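Local coordinates for cupin domain protein (Microcystis aeruginosa DIANCHI905, PDB 5ZBE) that is of unknown reaction but has the two-domain cupin fold and binds an iron(II) ion in its N-terminal cupin barrel, at residues P15-E20 with A38-H43; S48-V53 with G132-I137; G56-Y61 with H84-P89; G159-G164 with Q199-I204. All coordinates share one frame; numbering follows the deposited sequence.

Contact 1. Residues P15-E20 with A38-H43; sequences PHVELE and AKLESH. With FE2 (Fe (II) ion), chain B.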
loop_
_atom_site.group_PDB
_atom_site.type_symbol
_atom_site.label_atom_id
_atom_site.label_comp_id
_atom_site.label_asym_id
_atom_site.label_seq_id
_atom_site.Cartn_x
_atom_site.Cartn_y
_atom_site.Cartn_z
ATOM N N PRO A 15 13.337 4.174 -18.733
ATOM C CA PRO A 15 12.421 3.621 -19.730
ATOM C C PRO A 15 11.689 2.347 -19.341
ATOM O O PRO A 15 10.805 1.939 -20.079
ATOM C CB PRO A 15 13.336 3.362 -20.939
ATOM C CG PRO A 15 14.474 4.285 -20.743
ATOM C CD PRO A 15 14.708 4.280 -19.265
ATOM N N HIS A 16 12.039 1.742 -18.201
ATOM C CA HIS A 16 11.376 0.545 -17.722
ATOM C C HIS A 16 10.546 0.740 -16.425
ATOM O O HIS A 16 9.933 -0.218 -15.927
ATOM C CB HIS A 16 12.342 -0.649 -17.585
ATOM C CG HIS A 16 13.723 -0.317 -17.085
ATOM N ND1 HIS A 16 14.156 -0.679 -15.822
ATOM C CD2 HIS A 16 14.791 0.254 -17.698
ATOM C CE1 HIS A 16 15.414 -0.300 -15.663
ATOM N NE2 HIS A 16 15.820 0.272 -16.784
ATOM N N VAL A 17 10.510 1.964 -15.897
ATOM C CA VAL A 17 9.874 2.228 -14.589
ATOM C C VAL A 17 9.084 3.544 -14.609
ATOM O O VAL A 17 9.642 4.638 -14.837
ATOM C CB VAL A 17 10.874 2.224 -13.406
ATOM C CG1 VAL A 17 10.134 2.395 -12.059
ATOM C CG2 VAL A 17 11.707 0.941 -13.388
ATOM N N GLU A 18 7.782 3.422 -14.373
ATOM C CA GLU A 18 6.872 4.542 -14.317
ATOM C C GLU A 18 6.256 4.578 -12.928
ATOM O O GLU A 18 5.843 3.543 -12.413
ATOM C CB GLU A 18 5.757 4.371 -15.346
ATOM C CG GLU A 18 6.194 4.504 -16.798
ATOM C CD GLU A 18 6.595 5.917 -17.190
ATOM N N LEU A 19 6.202 5.767 -12.340
ATOM C CA LEU A 19 5.705 5.966 -10.985
ATOM C C LEU A 19 4.561 6.961 -10.929
ATOM O O LEU A 19 4.515 7.893 -11.721
ATOM C CB LEU A 19 6.827 6.531 -10.120
ATOM C CG LEU A 19 8.125 5.735 -10.041
ATOM C CD1 LEU A 19 9.137 6.477 -9.186
ATOM C CD2 LEU A 19 7.839 4.347 -9.509
ATOM N N GLU A 20 3.678 6.782 -9.945
ATOM C CA GLU A 20 2.704 7.796 -9.569
ATOM C C GLU A 20 2.942 8.037 -8.085
ATOM O O GLU A 20 2.812 7.107 -7.278
ATOM C CB GLU A 20 1.276 7.294 -9.817
ATOM C CG GLU A 20 0.889 7.118 -11.282
ATOM C CD GLU A 20 0.606 8.419 -12.009
ATOM O OE1 GLU A 20 0.699 9.506 -11.404
ATOM O OE2 GLU A 20 0.261 8.359 -13.211
ATOM N N ALA A 38 12.396 -6.404 -16.204
ATOM C CA ALA A 38 13.199 -5.239 -15.893
ATOM C C ALA A 38 13.613 -5.194 -14.433
ATOM O O ALA A 38 13.302 -6.092 -13.648
ATOM C CB ALA A 38 12.452 -3.980 -16.295
ATOM N N LYS A 39 14.353 -4.155 -14.075
ATOM C CA LYS A 39 14.902 -3.982 -12.744
ATOM C C LYS A 39 14.679 -2.599 -12.171
ATOM O O LYS A 39 14.520 -1.645 -12.896
ATOM C CB LYS A 39 16.386 -4.262 -12.797
ATOM C CG LYS A 39 16.633 -5.629 -13.371
ATOM C CD LYS A 39 18.006 -5.776 -13.937
ATOM C CE LYS A 39 19.033 -5.603 -12.863
ATOM N NZ LYS A 39 20.380 -6.029 -13.319
ATOM N N LEU A 40 14.658 -2.513 -10.850
ATOM C CA LEU A 40 14.783 -1.276 -10.140
ATOM C C LEU A 40 16.111 -1.455 -9.382
ATOM O O LEU A 40 16.231 -2.308 -8.503
ATOM C CB LEU A 40 13.574 -1.059 -9.241
ATOM C CG LEU A 40 13.408 0.319 -8.624
ATOM C CD1 LEU A 40 13.206 1.375 -9.695
ATOM C CD2 LEU A 40 12.258 0.317 -7.625
ATOM N N GLU A 41 17.139 -0.720 -9.798
ATOM C CA GLU A 41 18.513 -0.993 -9.327
ATOM C C GLU A 41 18.631 -0.722 -7.818
ATOM O O GLU A 41 17.878 0.082 -7.262
ATOM C CB GLU A 41 19.556 -0.204 -10.143
ATOM C CG GLU A 41 20.983 -0.756 -10.048
ATOM C CD GLU A 41 21.351 -1.792 -11.116
ATOM O OE1 GLU A 41 21.170 -1.518 -12.313
ATOM O OE2 GLU A 41 21.877 -2.875 -10.773
ATOM N N SER A 42 19.538 -1.428 -7.149
ATOM C CA SER A 42 19.651 -1.342 -5.689
ATOM C C SER A 42 20.042 0.043 -5.224
ATOM O O SER A 42 20.805 0.749 -5.896
ATOM C CB SER A 42 20.638 -2.372 -5.140
ATOM O OG SER A 42 20.029 -3.645 -5.110
ATOM N N HIS A 43 19.484 0.452 -4.088
ATOM C CA HIS A 43 19.829 1.740 -3.511
ATOM C C HIS A 43 19.567 1.743 -2.040
ATOM O O HIS A 43 19.056 0.769 -1.502
ATOM C CB HIS A 43 19.101 2.887 -4.206
ATOM C CG HIS A 43 17.622 2.885 -4.016
ATOM N ND1 HIS A 43 16.777 3.546 -4.868
ATOM C CD2 HIS A 43 16.838 2.337 -3.062
ATOM C CE1 HIS A 43 15.529 3.390 -4.466
ATOM N NE2 HIS A 43 15.542 2.662 -3.366
HETATM FE FE FE2 B . 13.749 2.353 -2.082
HETATM O O HOH W 1 12.735 3.852 -3.151
HETATM O O HOH W 2 12.947 1.109 -3.609
#
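Val17 holds CG1 anti to its backbone N (chi1 -176°), and Leu40 turns CG the same way (chi1 -168°). The two side chains then cross at about a right angle, and Leu40 CD1 ends 4.0 Å from Val17 CG1. Segments 15-20 and 38-43 belong to the N-terminal cupin barrel, where strand 17-24 lies beside the iron-bearing strand 39-43. No backbone bond joins the two segments. Their one hydrogen bond is weak: His16 ND1 meets Lys39 O at 3.1 Å, with a bent N-H angle of 121°. The oxygen lies at the ring edge, near the plane of the imidazole. Further back along the side chain, His16 CB packs on Ala38 CB at 3.6 Å. Without the ring, as with an alanine here, Lys39 O would probably lose this side-chain donor, and Ala38 CB would keep only the CB contact. His16 is tied by backbone bonding to Ala35. Leu40 also packs on Phe86 of the next strand, 84-87. The contact is a surface one, but strand 39-43 leads inward to the metal. His43, the first histidine of the cupin His-X-His motif, binds iron(II) through NE2 at 2.2 Å.

Contact 2. Residues S48-V53 with G132-I137; sequences SQIGMV and GSWFEI. With FE2 (Fe (II) ion), chain B.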
loop_
_atom_site.group_PDB
_atom_site.type_symbol
_atom_site.label_atom_id
_atom_site.label_comp_id
_atom_site.label_asym_id
_atom_site.label_seq_id
_atom_site.Cartn_x
_atom_site.Cartn_y
_atom_site.Cartn_z
ATOM N N SER A 48 12.512 4.572 5.795
ATOM C CA SER A 48 12.087 3.181 5.813
ATOM C C SER A 48 11.095 2.960 4.680
ATOM O O SER A 48 10.399 3.884 4.278
ATOM C CB SER A 48 11.430 2.863 7.142
ATOM O OG SER A 48 12.371 2.991 8.201
ATOM N N GLN A 49 11.031 1.732 4.168
ATOM C CA GLN A 49 10.177 1.433 3.020
ATOM C C GLN A 49 9.476 0.103 3.161
ATOM O O GLN A 49 10.063 -0.865 3.615
ATOM C CB GLN A 49 11.011 1.445 1.737
ATOM C CG GLN A 49 10.230 1.205 0.454
ATOM C CD GLN A 49 11.130 1.146 -0.771
ATOM O OE1 GLN A 49 11.132 0.159 -1.519
ATOM N NE2 GLN A 49 11.900 2.173 -0.971
ATOM N N ILE A 50 8.199 0.079 2.784
ATOM C CA ILE A 50 7.439 -1.158 2.683
ATOM C C ILE A 50 6.686 -1.140 1.391
ATOM O O ILE A 50 6.491 -0.073 0.804
ATOM C CB ILE A 50 6.444 -1.343 3.845
ATOM C CG1 ILE A 50 5.481 -0.162 3.923
ATOM C CG2 ILE A 50 7.187 -1.518 5.158
ATOM C CD1 ILE A 50 4.469 -0.270 5.049
ATOM N N GLY A 51 6.272 -2.305 0.921
ATOM C CA GLY A 51 5.483 -2.362 -0.294
ATOM C C GLY A 51 5.019 -3.745 -0.647
ATOM O O GLY A 51 5.429 -4.718 -0.020
ATOM N N MET A 52 4.141 -3.814 -1.649
ATOM C CA MET A 52 3.612 -5.074 -2.162
ATOM C C MET A 52 3.450 -5.056 -3.654
ATOM O O MET A 52 3.188 -4.010 -4.243
ATOM C CB MET A 52 2.219 -5.349 -1.616
ATOM C CG MET A 52 2.111 -5.262 -0.124
ATOM S SD MET A 52 0.468 -5.773 0.385
ATOM C CE MET A 52 0.185 -7.318 -0.479
ATOM N N VAL A 53 3.537 -6.239 -4.239
ATOM C CA VAL A 53 3.161 -6.421 -5.633
ATOM C C VAL A 53 1.630 -6.512 -5.692
ATOM O O VAL A 53 1.017 -7.251 -4.914
ATOM C CB VAL A 53 3.774 -7.693 -6.200
ATOM C CG1 VAL A 53 3.293 -7.950 -7.623
ATOM C CG2 VAL A 53 5.301 -7.603 -6.129
ATOM N N GLY A 132 3.857 -4.924 11.277
ATOM C CA GLY A 132 5.287 -4.764 11.348
ATOM C C GLY A 132 5.631 -3.705 12.366
ATOM O O GLY A 132 4.802 -3.310 13.189
ATOM N N SER A 133 6.870 -3.246 12.314
ATOM C CA SER A 133 7.390 -2.411 13.384
ATOM C C SER A 133 6.760 -1.019 13.404
ATOM O O SER A 133 6.587 -0.471 14.462
ATOM C CB SER A 133 8.910 -2.298 13.281
ATOM O OG SER A 133 9.295 -1.810 12.012
ATOM N N TRP A 134 6.404 -0.459 12.244
ATOM C CA TRP A 134 5.789 0.884 12.175
ATOM C C TRP A 134 4.474 0.956 11.355
ATOM O O TRP A 134 3.949 2.032 11.083
ATOM C CB TRP A 134 6.793 1.899 11.612
ATOM C CG TRP A 134 7.360 1.577 10.244
ATOM C CD1 TRP A 134 8.427 0.764 9.965
ATOM C CD2 TRP A 134 6.922 2.094 8.980
ATOM N NE1 TRP A 134 8.677 0.734 8.611
ATOM C CE2 TRP A 134 7.771 1.550 7.985
ATOM C CE3 TRP A 134 5.904 2.968 8.590
ATOM C CZ2 TRP A 134 7.621 1.845 6.641
ATOM C CZ3 TRP A 134 5.758 3.257 7.244
ATOM C CH2 TRP A 134 6.614 2.694 6.287
ATOM N N PHE A 135 3.926 -0.196 11.008
ATOM C CA PHE A 135 2.815 -0.247 10.084
ATOM C C PHE A 135 2.001 -1.490 10.309
ATOM O O PHE A 135 2.463 -2.451 10.904
ATOM C CB PHE A 135 3.342 -0.285 8.645
ATOM C CG PHE A 135 4.220 -1.475 8.373
ATOM C CD1 PHE A 135 3.688 -2.635 7.864
ATOM C CD2 PHE A 135 5.570 -1.442 8.692
ATOM C CE1 PHE A 135 4.487 -3.740 7.638
ATOM C CE2 PHE A 135 6.372 -2.546 8.481
ATOM C CZ PHE A 135 5.826 -3.695 7.954
ATOM N N GLU A 136 0.785 -1.474 9.787
ATOM C CA GLU A 136 -0.035 -2.689 9.683
ATOM C C GLU A 136 -0.694 -2.590 8.317
ATOM O O GLU A 136 -1.213 -1.530 7.950
ATOM C CB GLU A 136 -1.102 -2.775 10.781
ATOM C CG GLU A 136 -2.057 -3.957 10.634
ATOM C CD GLU A 136 -2.955 -4.179 11.843
ATOM O OE1 GLU A 136 -3.096 -3.268 12.695
ATOM O OE2 GLU A 136 -3.535 -5.290 11.939
ATOM N N ILE A 137 -0.648 -3.669 7.553
ATOM C CA ILE A 137 -1.329 -3.681 6.264
ATOM C C ILE A 137 -2.543 -4.585 6.372
ATOM O O ILE A 137 -2.452 -5.693 6.909
ATOM C CB ILE A 137 -0.374 -4.113 5.128
ATOM C CG1 ILE A 137 0.722 -3.044 4.970
ATOM C CG2 ILE A 137 -1.141 -4.319 3.834
ATOM C CD1 ILE A 137 1.589 -3.168 3.734
HETATM FE FE FE2 B . 13.749 2.353 -2.082
HETATM O O HOH W 1 12.735 3.852 -3.151
HETATM O O HOH W 2 12.947 1.109 -3.609
#
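Phe135 O accepts the backbone N-H of Gly132 at 2.9 Å, closing the turn that leads into strand 135-142. Phe135 and its neighbours face strand 48-53 in the core of this bicupin, where the strands pack face to face through their side chains. The strand segments run almost parallel, 4° apart, with axes 9.9 Å apart, too far for backbone pairing. Ile50 carries most of the contact. Its CG1 sits in the crowded position between backbone N and carbonyl carbon (chi1 57°), which puts its branches against two aromatic side chains. CG2 makes a CH-pi contact over the Phe135 face, 3.9 Å from the ring centroid. Ile50 CG2 also lies 3.7 Å from Trp134 CZ2. CD1 covers the root of the Phe135 ring, 3.5 Å from Phe135 CG. The opposite face of Phe135 is covered by Gly132 CA, and a CB on that glycine would clash with the ring. Trp134 CG meets the Phe135 edge in plane, while Phe135 CD2 lies over one face of the indole. Ile75, Val77 and Leu113 also pack on Phe135. On its other side, strand 48-53 sends Gln49 to the iron; which end of that amide faces the metal is doubtful. Ser48 OG bonds to Thr103 OG1, and Ser48 CB rests 3.8 Å from Trp134 NE1.

Contact 3. Residues G56-Y61 with H84-P89; sequences GELELY and HGFVNP. With FE2 (Fe (II) ion), chain B.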
loop_
_atom_site.group_PDB
_atom_site.type_symbol
_atom_site.label_atom_id
_atom_site.label_comp_id
_atom_site.label_asym_id
_atom_site.label_seq_id
_atom_site.Cartn_x
_atom_site.Cartn_y
_atom_site.Cartn_z
ATOM N N GLY A 56 1.505 -9.360 -10.993
ATOM C CA GLY A 56 2.807 -9.858 -11.418
ATOM C C GLY A 56 3.594 -10.462 -10.273
ATOM O O GLY A 56 3.035 -11.027 -9.335
ATOM N N GLU A 57 4.908 -10.348 -10.359
ATOM C CA GLU A 57 5.788 -10.947 -9.376
ATOM C C GLU A 57 7.068 -10.139 -9.330
ATOM O O GLU A 57 7.418 -9.446 -10.289
ATOM C CB GLU A 57 6.077 -12.400 -9.770
ATOM C CG GLU A 57 6.565 -13.297 -8.660
ATOM C CD GLU A 57 6.755 -14.725 -9.136
ATOM O OE1 GLU A 57 5.829 -15.285 -9.765
ATOM O OE2 GLU A 57 7.837 -15.288 -8.880
ATOM N N LEU A 58 7.758 -10.206 -8.209
ATOM C CA LEU A 58 9.010 -9.466 -8.057
ATOM C C LEU A 58 9.996 -10.296 -7.231
ATOM O O LEU A 58 9.580 -11.151 -6.439
ATOM C CB LEU A 58 8.684 -8.121 -7.421
ATOM C CG LEU A 58 9.502 -6.886 -7.706
ATOM C CD1 LEU A 58 9.625 -6.533 -9.180
ATOM C CD2 LEU A 58 8.886 -5.730 -6.946
ATOM N N GLU A 59 11.293 -10.094 -7.472
ATOM C CA GLU A 59 12.336 -10.642 -6.614
ATOM C C GLU A 59 12.968 -9.468 -5.893
ATOM O O GLU A 59 13.393 -8.493 -6.532
ATOM C CB GLU A 59 13.402 -11.356 -7.424
ATOM C CG GLU A 59 12.951 -12.653 -8.052
ATOM C CD GLU A 59 14.031 -13.267 -8.924
ATOM O OE1 GLU A 59 15.128 -12.665 -9.046
ATOM O OE2 GLU A 59 13.779 -14.349 -9.490
ATOM N N LEU A 60 12.977 -9.548 -4.564
ATOM C CA LEU A 60 13.579 -8.547 -3.691
ATOM C C LEU A 60 15.035 -8.941 -3.418
ATOM O O LEU A 60 15.294 -9.996 -2.872
ATOM C CB LEU A 60 12.804 -8.485 -2.355
ATOM C CG LEU A 60 13.442 -7.660 -1.236
ATOM C CD1 LEU A 60 13.459 -6.184 -1.620
ATOM C CD2 LEU A 60 12.718 -7.866 0.080
ATOM N N TYR A 61 15.955 -8.063 -3.783
ATOM C CA TYR A 61 17.365 -8.177 -3.429
ATOM C C TYR A 61 17.606 -7.266 -2.239
ATOM O O TYR A 61 17.568 -6.056 -2.360
ATOM C CB TYR A 61 18.266 -7.765 -4.616
ATOM C CG TYR A 61 18.277 -8.796 -5.732
ATOM C CD1 TYR A 61 19.403 -9.565 -5.988
ATOM C CD2 TYR A 61 17.155 -9.000 -6.534
ATOM C CE1 TYR A 61 19.403 -10.514 -6.987
ATOM C CE2 TYR A 61 17.150 -9.941 -7.542
ATOM C CZ TYR A 61 18.283 -10.699 -7.767
ATOM O OH TYR A 61 18.303 -11.652 -8.749
ATOM N N HIS A 84 18.368 -2.086 -1.000
ATOM C CA HIS A 84 17.338 -2.946 -1.593
ATOM C C HIS A 84 17.156 -2.633 -3.064
ATOM O O HIS A 84 17.244 -1.475 -3.478
ATOM C CB HIS A 84 15.992 -2.761 -0.887
ATOM C CG HIS A 84 15.569 -1.334 -0.808
ATOM N ND1 HIS A 84 16.126 -0.448 0.082
ATOM C CD2 HIS A 84 14.686 -0.627 -1.541
ATOM C CE1 HIS A 84 15.573 0.740 -0.081
ATOM N NE2 HIS A 84 14.698 0.658 -1.064
ATOM N N GLY A 85 16.874 -3.679 -3.835
ATOM C CA GLY A 85 16.590 -3.548 -5.265
ATOM C C GLY A 85 15.618 -4.633 -5.651
ATOM O O GLY A 85 15.283 -5.497 -4.823
ATOM N N PHE A 86 15.157 -4.584 -6.889
ATOM C CA PHE A 86 14.145 -5.493 -7.375
ATOM C C PHE A 86 14.399 -5.958 -8.801
ATOM O O PHE A 86 14.906 -5.200 -9.630
ATOM C CB PHE A 86 12.794 -4.777 -7.357
ATOM C CG PHE A 86 12.392 -4.273 -6.001
ATOM C CD1 PHE A 86 11.665 -5.087 -5.141
ATOM C CD2 PHE A 86 12.735 -2.989 -5.582
ATOM C CE1 PHE A 86 11.262 -4.619 -3.897
ATOM C CE2 PHE A 86 12.353 -2.521 -4.334
ATOM C CZ PHE A 86 11.611 -3.339 -3.487
ATOM N N VAL A 87 14.011 -7.197 -9.081
ATOM C CA VAL A 87 13.990 -7.729 -10.439
ATOM C C VAL A 87 12.586 -8.255 -10.765
ATOM O O VAL A 87 11.977 -8.991 -9.968
ATOM C CB VAL A 87 15.035 -8.855 -10.634
ATOM C CG1 VAL A 87 14.935 -9.462 -12.035
ATOM C CG2 VAL A 87 16.431 -8.316 -10.365
ATOM N N ASN A 88 12.068 -7.884 -11.932
ATOM C CA ASN A 88 10.826 -8.483 -12.414
ATOM C C ASN A 88 11.187 -9.747 -13.202
ATOM O O ASN A 88 11.761 -9.642 -14.280
ATOM C CB ASN A 88 10.078 -7.511 -13.322
ATOM C CG ASN A 88 8.791 -8.087 -13.867
ATOM O OD1 ASN A 88 8.396 -9.214 -13.541
ATOM N ND2 ASN A 88 8.118 -7.308 -14.704
ATOM N N PRO A 89 10.842 -10.940 -12.676
ATOM C CA PRO A 89 11.189 -12.206 -13.350
ATOM C C PRO A 89 10.243 -12.628 -14.472
ATOM O O PRO A 89 10.478 -13.653 -15.121
ATOM C CB PRO A 89 11.090 -13.224 -12.208
ATOM C CG PRO A 89 9.998 -12.687 -11.348
ATOM C CD PRO A 89 10.065 -11.184 -11.447
HETATM FE FE FE2 B . 13.749 2.353 -2.082
HETATM O O HOH W 3 5.602 -9.182 -12.985
HETATM O O HOH W 1 12.735 3.852 -3.151
HETATM O O HOH W 2 12.947 1.109 -3.609
#
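Phe86 can be followed outward from CB, which lies 3.9 Å from Leu58 CG. Beyond it, CG faces Leu58 CD2, and CD1 comes within 3.4 Å of that same methyl. Further out, CE1 meets Leu60 CD1 at 3.5 Å, and CZ still touches this methyl. An iron-bound water lies at the ring edge, in plane. The setting is the antiparallel sheet of the N-terminal cupin barrel that carries the second cupin motif, H-X3-N, as His84 and Asn88. Trimming Leu58 to an alanine is likely to open a gap beside Phe86 CD1 and leave the ring freer to move into it. Leu58 also packs on Val53 and Met94.

The strands are held by two hydrogen-bonded pairs, Glu59 with Val87 and Tyr61 with Gly85. Glu59 N donates to Val87 O at 2.8 Å, and Tyr61 N reaches Gly85 O at the same length. Between these pairs Leu60 and Phe86 form a non-hydrogen-bonded pair, with both side chains on the inner, metal-side face. At the inner end His84 NE2 binds iron(II) at 2.2 Å, and its ND1 is fixed by Val82 O. At the far end a water bridges Glu57 N and Asn88 OD1, while Asn88 ND2 donates to Glu92 O. Glu59, Tyr61 and Val87 occupy the other face, where Tyr61 CE2 presses on Val87 CG2 at 3.3 Å.

Contact 4. Residues G159-G164 with Q199-I204; sequences GFILNG and QDINLI
Asn163 uses both ends of its amide on segment 199-204. OD1 accepts the backbone N-H of Asn202 at 3.0 Å, nearly straight at 171°, and takes a weak second bond from Asn202 ND2. ND2 donates to Asp200 O at 2.9 Å and to Gln199 OE1 at 3.0 Å, both partners lying in the Asn163 amide plane. Asp200 O is met on a lone pair. The amide thus stands in for a peptide group where strand 156-161 of the C-terminal cupin barrel ends and its backbone turns off. Asn163 CG lies between backbone N and carbonyl carbon (chi1 64°), which swings the amide across to segment 199-204.

Behind it the two strands pair in regular antiparallel fashion. Phe160 and Ile204 exchange both backbone bonds, and Leu162 N donates to Asn202 O at 2.9 Å. Ile204 CB lies over one face of the Phe160 ring, 4.1 Å from its centroid. On the other side of the sheet Ile161 CG2 meets Ile201 CG2 at 3.6 Å, with Leu166 packed against both residues. Asn163 O is buried beside Ile201 CG2 with no polar partner in the model. At Gly164 a side chain would press on Ile201 CG1 and Gln199 CD.

Further out, Phe160 meets Phe97 edge-to-face, linking this sheet to a strand of the N-terminal cupin. Leu54 packs on Phe160, Leu162 and Ile204. Beyond the amide network, Gln199 O accepts from Asn195 ND2, and Asp200 OD1 takes the backbone N-H of Ser144.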
loop_
_atom_site.group_PDB
_atom_site.type_symbol
_atom_site.label_atom_id
_atom_site.label_comp_id
_atom_site.label_asym_id
_atom_site.label_seq_id
_atom_site.Cartn_x
_atom_site.Cartn_y
_atom_site.Cartn_z
ATOM N N GLY A 159 -5.244 4.380 2.128
ATOM C CA GLY A 159 -5.919 3.253 1.518
ATOM C C GLY A 159 -6.250 3.433 0.066
ATOM O O GLY A 159 -6.201 4.530 -0.466
ATOM N N PHE A 160 -6.571 2.320 -0.571
ATOM C CA PHE A 160 -6.948 2.333 -1.967
ATOM C C PHE A 160 -7.639 1.033 -2.321
ATOM O O PHE A 160 -7.596 0.054 -1.566
ATOM C CB PHE A 160 -5.709 2.582 -2.865
ATOM C CG PHE A 160 -4.661 1.494 -2.783
ATOM C CD1 PHE A 160 -4.628 0.463 -3.731
ATOM C CD2 PHE A 160 -3.713 1.497 -1.769
ATOM C CE1 PHE A 160 -3.666 -0.539 -3.657
ATOM C CE2 PHE A 160 -2.757 0.489 -1.684
ATOM C CZ PHE A 160 -2.734 -0.522 -2.633
ATOM N N ILE A 161 -8.297 1.022 -3.464
ATOM C CA ILE A 161 -8.994 -0.179 -3.913
ATOM C C ILE A 161 -8.396 -0.726 -5.211
ATOM O O ILE A 161 -7.724 -0.012 -5.940
ATOM C CB ILE A 161 -10.517 0.041 -4.061
ATOM C CG1 ILE A 161 -10.841 1.016 -5.195
ATOM C CG2 ILE A 161 -11.100 0.509 -2.733
ATOM C CD1 ILE A 161 -12.334 1.088 -5.454
ATOM N N LEU A 162 -8.651 -2.002 -5.472
ATOM C CA LEU A 162 -8.064 -2.699 -6.621
ATOM C C LEU A 162 -9.019 -2.845 -7.800
ATOM O O LEU A 162 -8.620 -3.226 -8.888
ATOM C CB LEU A 162 -7.599 -4.097 -6.200
ATOM C CG LEU A 162 -6.556 -4.209 -5.086
ATOM C CD1 LEU A 162 -6.253 -5.662 -4.799
ATOM C CD2 LEU A 162 -5.304 -3.459 -5.463
ATOM N N ASN A 163 -10.278 -2.557 -7.549
ATOM C CA ASN A 163 -11.331 -2.760 -8.529
ATOM C C ASN A 163 -12.573 -1.999 -8.167
ATOM O O ASN A 163 -12.783 -1.694 -7.034
ATOM C CB ASN A 163 -11.699 -4.244 -8.644
ATOM C CG ASN A 163 -12.287 -4.813 -7.365
ATOM O OD1 ASN A 163 -11.626 -4.909 -6.367
ATOM N ND2 ASN A 163 -13.538 -5.194 -7.412
ATOM N N GLY A 164 -13.410 -1.754 -9.160
ATOM C CA GLY A 164 -14.695 -1.143 -8.940
ATOM C C GLY A 164 -14.574 0.304 -8.498
ATOM O O GLY A 164 -13.620 0.995 -8.824
ATOM N N GLN A 199 -20.497 -5.082 -7.264
ATOM C CA GLN A 199 -19.360 -5.990 -7.085
ATOM C C GLN A 199 -18.695 -5.879 -5.723
ATOM O O GLN A 199 -18.762 -4.856 -5.088
ATOM C CB GLN A 199 -18.335 -5.864 -8.231
ATOM C CG GLN A 199 -17.821 -4.480 -8.599
ATOM C CD GLN A 199 -16.731 -4.481 -9.695
ATOM O OE1 GLN A 199 -15.682 -5.090 -9.558
ATOM N NE2 GLN A 199 -16.979 -3.770 -10.757
ATOM N N ASP A 200 -18.076 -6.958 -5.287
ATOM C CA ASP A 200 -17.234 -6.941 -4.092
ATOM C C ASP A 200 -15.951 -6.196 -4.440
ATOM O O ASP A 200 -15.379 -6.407 -5.512
ATOM C CB ASP A 200 -16.945 -8.366 -3.610
ATOM C CG ASP A 200 -18.222 -9.128 -3.276
ATOM O OD1 ASP A 200 -19.228 -8.486 -2.880
ATOM O OD2 ASP A 200 -18.237 -10.364 -3.431
ATOM N N ILE A 201 -15.547 -5.291 -3.557
ATOM C CA ILE A 201 -14.372 -4.436 -3.779
ATOM C C ILE A 201 -13.264 -4.828 -2.835
ATOM O O ILE A 201 -13.481 -4.982 -1.627
ATOM C CB ILE A 201 -14.728 -2.936 -3.600
ATOM C CG1 ILE A 201 -15.694 -2.503 -4.713
ATOM C CG2 ILE A 201 -13.472 -2.066 -3.632
ATOM C CD1 ILE A 201 -16.284 -1.131 -4.516
ATOM N N ASN A 202 -12.068 -4.991 -3.393
ATOM C CA ASN A 202 -10.882 -5.320 -2.619
ATOM C C ASN A 202 -10.191 -4.044 -2.232
ATOM O O ASN A 202 -9.787 -3.265 -3.094
ATOM C CB ASN A 202 -9.969 -6.218 -3.425
ATOM C CG ASN A 202 -10.633 -7.527 -3.733
ATOM O OD1 ASN A 202 -10.920 -8.281 -2.814
ATOM N ND2 ASN A 202 -10.957 -7.774 -5.009
ATOM N N LEU A 203 -10.041 -3.830 -0.936
ATOM C CA LEU A 203 -9.522 -2.617 -0.364
ATOM C C LEU A 203 -8.216 -2.964 0.370
ATOM O O LEU A 203 -8.145 -3.955 1.045
ATOM C CB LEU A 203 -10.519 -2.022 0.657
ATOM C CG LEU A 203 -10.079 -0.708 1.321
ATOM C CD1 LEU A 203 -11.304 0.106 1.705
ATOM C CD2 LEU A 203 -9.256 -0.987 2.555
ATOM N N ILE A 204 -7.212 -2.126 0.182
ATOM C CA ILE A 204 -5.969 -2.262 0.929
ATOM C C ILE A 204 -5.773 -1.005 1.739
ATOM O O ILE A 204 -5.939 0.101 1.230
ATOM C CB ILE A 204 -4.741 -2.461 0.007
ATOM C CG1 ILE A 204 -4.825 -3.826 -0.660
ATOM C CG2 ILE A 204 -3.447 -2.325 0.809
ATOM C CD1 ILE A 204 -3.715 -4.075 -1.669
#

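Overall arrangement
Contacts 1, 2 and 3 surround the iron(II) site. His43 comes from contact 1, Gln49 from contact 2 and His84 from contact 3; His45 and two waters complete the six ligands. Contacts 1 and 3 are the nearest pair, with centres about 10 Å apart. Their strands are neighbours, probably bonded through Leu40 N to Phe86 O at 3.0 Å. Leu40, Gln49 and Leu58 also lie near a bound triethylene glycol, which may mark the pocket. Contact 2 leads from the metal to the second cupin unit, where Ile137 CG2 meets Ile204 CG2 of contact 4 at 4.3 Å. Contact 4 lies far from the iron site, about 24 Å from contact 3 between centres.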